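Local coordinates for uncharacterized protein (Chaetomium thermophilum, PDB 3LPZ) that probably acts in the Get pathway of tail-anchored protein biogenesis, as an alpha-solenoid Get4 protein that binds Get5, at residues 116-119 with 120-124; 240-243 with 244-247. All blocks are in the same frame, centred on the assembly; numbering follows the deposited sequence.

Interaction 1: 116-119 with 120-124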
loop_
_atom_site.group_PDB
_atom_site.type_symbol
_atom_site.label_atom_id
_atom_site.label_comp_id
_atom_site.label_asym_id
_atom_site.label_seq_id
_atom_site.Cartn_x
_atom_site.Cartn_y
_atom_site.Cartn_z
ATOM N N ARG A 116 1.719 0.264 16.585
ATOM C CA ARG A 116 0.449 0.761 17.132
ATOM C C ARG A 116 0.153 2.166 16.594
ATOM O O ARG A 116 -0.964 2.444 16.182
ATOM C CB ARG A 116 0.480 0.777 18.666
ATOM C CG ARG A 116 -0.869 1.105 19.360
ATOM C CD ARG A 116 -0.667 1.197 20.877
ATOM N NE ARG A 116 -1.862 1.606 21.623
ATOM C CZ ARG A 116 -3.092 1.625 21.123
ATOM N NH1 ARG A 116 -3.295 1.247 19.871
ATOM N NH2 ARG A 116 -4.113 2.021 21.873
ATOM N N PHE A 117 1.153 3.045 16.593
ATOM C CA PHE A 117 0.949 4.412 16.100
ATOM C C PHE A 117 0.454 4.382 14.645
ATOM O O PHE A 117 -0.515 5.076 14.304
ATOM C CB PHE A 117 2.219 5.251 16.216
ATOM C CG PHE A 117 2.082 6.621 15.639
ATOM C CD1 PHE A 117 1.273 7.585 16.260
ATOM C CD2 PHE A 117 2.724 6.953 14.436
ATOM C CE1 PHE A 117 1.133 8.887 15.712
ATOM C CE2 PHE A 117 2.578 8.248 13.885
ATOM C CZ PHE A 117 1.781 9.215 14.538
ATOM N N VAL A 118 1.100 3.572 13.801
ATOM C CA VAL A 118 0.747 3.521 12.380
ATOM C C VAL A 118 -0.675 3.014 12.214
ATOM O O VAL A 118 -1.463 3.594 11.457
ATOM C CB VAL A 118 1.763 2.687 11.524
ATOM C CG1 VAL A 118 1.156 2.277 10.143
ATOM C CG2 VAL A 118 3.087 3.501 11.339
ATOM N N LYS A 119 -1.004 1.938 12.926
ATOM C CA LYS A 119 -2.358 1.416 12.922
ATOM C C LYS A 119 -3.400 2.468 13.340
ATOM O O LYS A 119 -4.422 2.635 12.656
ATOM C CB LYS A 119 -2.439 0.197 13.840
ATOM C CG LYS A 119 -3.619 -0.697 13.610
ATOM C CD LYS A 119 -4.817 -0.344 14.492
ATOM C CE LYS A 119 -5.891 -1.445 14.401
ATOM N NZ LYS A 119 -7.270 -0.855 14.288
ATOM N N GLU A 120 -3.142 3.168 14.446
ATOM C CA GLU A 120 -4.107 4.150 14.952
ATOM C C GLU A 120 -4.292 5.311 13.983
ATOM O O GLU A 120 -5.430 5.719 13.715
ATOM C CB GLU A 120 -3.717 4.667 16.347
ATOM C CG GLU A 120 -3.736 3.560 17.444
ATOM C CD GLU A 120 -5.136 2.979 17.726
ATOM O OE1 GLU A 120 -6.172 3.625 17.448
ATOM O OE2 GLU A 120 -5.197 1.853 18.233
ATOM N N MET A 121 -3.174 5.834 13.485
ATOM C CA MET A 121 -3.140 7.000 12.608
ATOM C C MET A 121 -3.928 6.703 11.300
ATOM O O MET A 121 -4.769 7.506 10.856
ATOM C CB MET A 121 -1.652 7.325 12.324
ATOM C CG MET A 121 -1.356 8.361 11.249
ATOM S SD MET A 121 0.407 8.409 10.783
ATOM C CE MET A 121 0.607 7.008 9.672
ATOM N N ILE A 122 -3.664 5.539 10.698
ATOM C CA ILE A 122 -4.375 5.133 9.481
ATOM C C ILE A 122 -5.876 4.981 9.757
ATOM O O ILE A 122 -6.691 5.423 8.936
ATOM C CB ILE A 122 -3.811 3.828 8.878
ATOM C CG1 ILE A 122 -2.370 4.035 8.348
ATOM C CG2 ILE A 122 -4.763 3.238 7.754
ATOM C CD1 ILE A 122 -2.247 4.967 7.166
ATOM N N ASP A 123 -6.223 4.375 10.897
ATOM C CA ASP A 123 -7.622 4.142 11.281
ATOM C C ASP A 123 -8.332 5.471 11.521
ATOM O O ASP A 123 -9.455 5.674 11.060
ATOM C CB ASP A 123 -7.741 3.248 12.534
ATOM C CG ASP A 123 -9.169 3.134 13.030
ATOM O OD1 ASP A 123 -9.932 2.299 12.492
ATOM O OD2 ASP A 123 -9.550 3.897 13.933
ATOM N N TRP A 124 -7.682 6.400 12.203
ATOM C CA TRP A 124 -8.297 7.726 12.320
ATOM C C TRP A 124 -8.518 8.330 10.916
ATOM O O TRP A 124 -9.557 8.908 10.644
ATOM C CB TRP A 124 -7.448 8.648 13.194
ATOM C CG TRP A 124 -7.685 10.124 12.939
ATOM C CD1 TRP A 124 -8.704 10.908 13.450
ATOM C CD2 TRP A 124 -6.885 10.991 12.126
ATOM N NE1 TRP A 124 -8.554 12.197 13.023
ATOM C CE2 TRP A 124 -7.461 12.279 12.199
ATOM C CE3 TRP A 124 -5.725 10.807 11.349
ATOM C CZ2 TRP A 124 -6.925 13.386 11.517
ATOM C CZ3 TRP A 124 -5.194 11.898 10.666
ATOM C CH2 TRP A 124 -5.796 13.180 10.762
HETATM O O HOH W 1 -7.711 1.385 15.651
#
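The Phe117 ring and the Met121 sulfur form a Met-aromatic contact one helical turn apart: SD comes in obliquely, 4.6 Å from the ring centroid and 44° off the ring normal. The ring atom nearest to Met121 SD is Phe117 CE2, at 3.8 Å. A second flat group, the guanidinium of Arg116, is met at its edge, near its plane, by Glu120. In the conformer described, one of two modelled for this arginine, NH1 gives a 2.6 Å salt-bridging hydrogen bond to Glu120 OE2 on the anti side of the carboxylate, and the two planes stand 84° apart. The arginine chain is extended, whereas Glu120, with CG beside its own backbone N, bends again at chi2 (-65°) to bring OE2 to NH1. Both pairs are i to i+4 neighbours on helix 112-128 of the alpha-solenoid, whose backbone bonds include Met121 N to Phe117 O (2.9 Å). The aromatic side packs between helices: Phe117 lies against Phe107, Leu100 and Val82, and Met121 against Leu138 and Val142. Across the polar side, a water accepts from Lys119 NZ at 2.7 Å and donates to Glu120 OE1, which also makes a salt bridge to Arg86. Asp123 is salt-bridged to Lys127 and Arg86; Lys119 NZ stays 4.5 Å from Asp123 OD1, too far for a salt bridge.

Interaction 2: 240-243 with 244-247; sequences PSLP and LLNF
The carbonyl oxygen of Leu242 takes two backbone N-H groups from the first turn of helix 243-256. Asn246 N donates to it at 3.3 Å, in the carbonyl plane and fairly straight (158°), while Leu245 N comes closer, 3.0 Å from Leu242 O, but is bent to 129° and makes a weak bond. The next bond, Phe247 N to Pro243 O at 2.9 Å, carries the alpha-helical pattern onward. Leu242 thus occupies the N-cap, with a leucine side chain that has no polar group to offer the helix end, and Pro243 follows in the first turn, where its lack of an N-H costs no helical bond.

On the apolar side, the side chains of Leu242 and Leu245 lie alongside each other and point the same way, their CD1 atoms 4.0 Å apart; both rest on Leu217 of helix 203-220. Asn246 heads in a different direction, back over the cap: with CG beside its own backbone N (chi1 -59°), its amide brings ND2 within 3.8 Å of Pro243 CA, and OD1 accepts a hydrogen bond from Phe239 N. ND2 is also hydrogen-bonded, to an adjoining part of the chain. Replacing this asparagine by alanine removes both amide bonds and is likely to leave the N-H of Phe239 without its acceptor and the loop before the helix less firmly tied. Asn246 therefore links two places in the chain, its N-H at Leu242 and its amide at Phe239, the residue after strand 237-238, and the bonds described here are all between neutral groups.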
loop_
_atom_site.group_PDB
_atom_site.type_symbol
_atom_site.label_atom_id
_atom_site.label_comp_id
_atom_site.label_asym_id
_atom_site.label_seq_id
_atom_site.Cartn_x
_atom_site.Cartn_y
_atom_site.Cartn_z
ATOM N N PRO A 240 10.830 -10.021 -26.382
ATOM C CA PRO A 240 10.676 -11.368 -26.956
ATOM C C PRO A 240 11.066 -12.484 -26.010
ATOM O O PRO A 240 10.461 -13.556 -26.071
ATOM C CB PRO A 240 11.596 -11.338 -28.177
ATOM C CG PRO A 240 11.564 -9.880 -28.594
ATOM C CD PRO A 240 11.631 -9.144 -27.258
ATOM N N SER A 241 12.030 -12.257 -25.118
ATOM C CA SER A 241 12.464 -13.339 -24.223
ATOM C C SER A 241 11.629 -13.448 -22.956
ATOM O O SER A 241 11.894 -14.315 -22.128
ATOM C CB SER A 241 13.923 -13.152 -23.823
ATOM O OG SER A 241 14.038 -11.959 -23.068
ATOM N N LEU A 242 10.646 -12.562 -22.775
ATOM C CA LEU A 242 9.865 -12.543 -21.529
ATOM C C LEU A 242 8.360 -12.532 -21.864
ATOM O O LEU A 242 7.687 -11.509 -21.715
ATOM C CB LEU A 242 10.276 -11.353 -20.657
ATOM C CG LEU A 242 11.731 -11.320 -20.135
ATOM C CD1 LEU A 242 12.086 -9.948 -19.558
ATOM C CD2 LEU A 242 11.997 -12.424 -19.097
ATOM N N PRO A 243 7.835 -13.674 -22.347
ATOM C CA PRO A 243 6.420 -13.733 -22.782
ATOM C C PRO A 243 5.370 -13.217 -21.764
ATOM O O PRO A 243 4.370 -12.623 -22.170
ATOM C CB PRO A 243 6.180 -15.225 -23.059
ATOM C CG PRO A 243 7.443 -15.953 -22.735
ATOM C CD PRO A 243 8.553 -14.938 -22.597
ATOM N N LEU A 244 5.549 -13.480 -20.472
ATOM C CA LEU A 244 4.544 -13.047 -19.496
ATOM C C LEU A 244 4.571 -11.546 -19.269
ATOM O O LEU A 244 3.593 -10.949 -18.816
ATOM C CB LEU A 244 4.732 -13.745 -18.147
ATOM C CG LEU A 244 4.170 -15.168 -18.049
ATOM C CD1 LEU A 244 4.377 -15.674 -16.608
ATOM C CD2 LEU A 244 2.708 -15.239 -18.493
ATOM N N LEU A 245 5.708 -10.922 -19.526
ATOM C CA LEU A 245 5.741 -9.464 -19.468
ATOM C C LEU A 245 4.923 -8.901 -20.659
ATOM O O LEU A 245 4.233 -7.864 -20.555
ATOM C CB LEU A 245 7.185 -8.981 -19.503
ATOM C CG LEU A 245 7.586 -8.038 -18.376
ATOM C CD1 LEU A 245 9.074 -7.616 -18.468
ATOM C CD2 LEU A 245 6.670 -6.817 -18.366
ATOM N N ASN A 246 5.011 -9.589 -21.788
ATOM C CA ASN A 246 4.199 -9.236 -22.953
ATOM C C ASN A 246 2.723 -9.419 -22.690
ATOM O O ASN A 246 1.925 -8.579 -23.073
ATOM C CB ASN A 246 4.644 -10.048 -24.172
ATOM C CG ASN A 246 6.097 -9.795 -24.499
ATOM O OD1 ASN A 246 6.613 -8.711 -24.203
ATOM N ND2 ASN A 246 6.768 -10.781 -25.085
ATOM N N PHE A 247 2.370 -10.492 -21.985
ATOM C CA PHE A 247 1.011 -10.679 -21.515
ATOM C C PHE A 247 0.522 -9.480 -20.686
ATOM O O PHE A 247 -0.579 -8.950 -20.912
ATOM C CB PHE A 247 0.935 -11.944 -20.651
ATOM C CG PHE A 247 -0.386 -12.125 -19.977
ATOM C CD1 PHE A 247 -1.472 -12.649 -20.678
ATOM C CD2 PHE A 247 -0.549 -11.773 -18.637
ATOM C CE1 PHE A 247 -2.723 -12.838 -20.041
ATOM C CE2 PHE A 247 -1.787 -11.937 -17.999
ATOM C CZ PHE A 247 -2.877 -12.473 -18.704
#

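How the interactions relate
From the N terminus, the chain first reaches interaction 1, midway along helix 112-128, and only later interaction 2, where the loop after strand 237-238 turns into helix 243-256. Each is local, made within one continuous run of residues, so neither closes a long loop; they follow in series and neither nest nor cross. The first sits within the helical stack, between helices 71-88, 94-104 and 136-148. The second joins the end of the small antiparallel pair 227-228 and 237-238 to a helix packed on 203-220, 186-199 and 271-275. Their centres are about 40 Å apart, the chain's centre lying between them, and they do not meet.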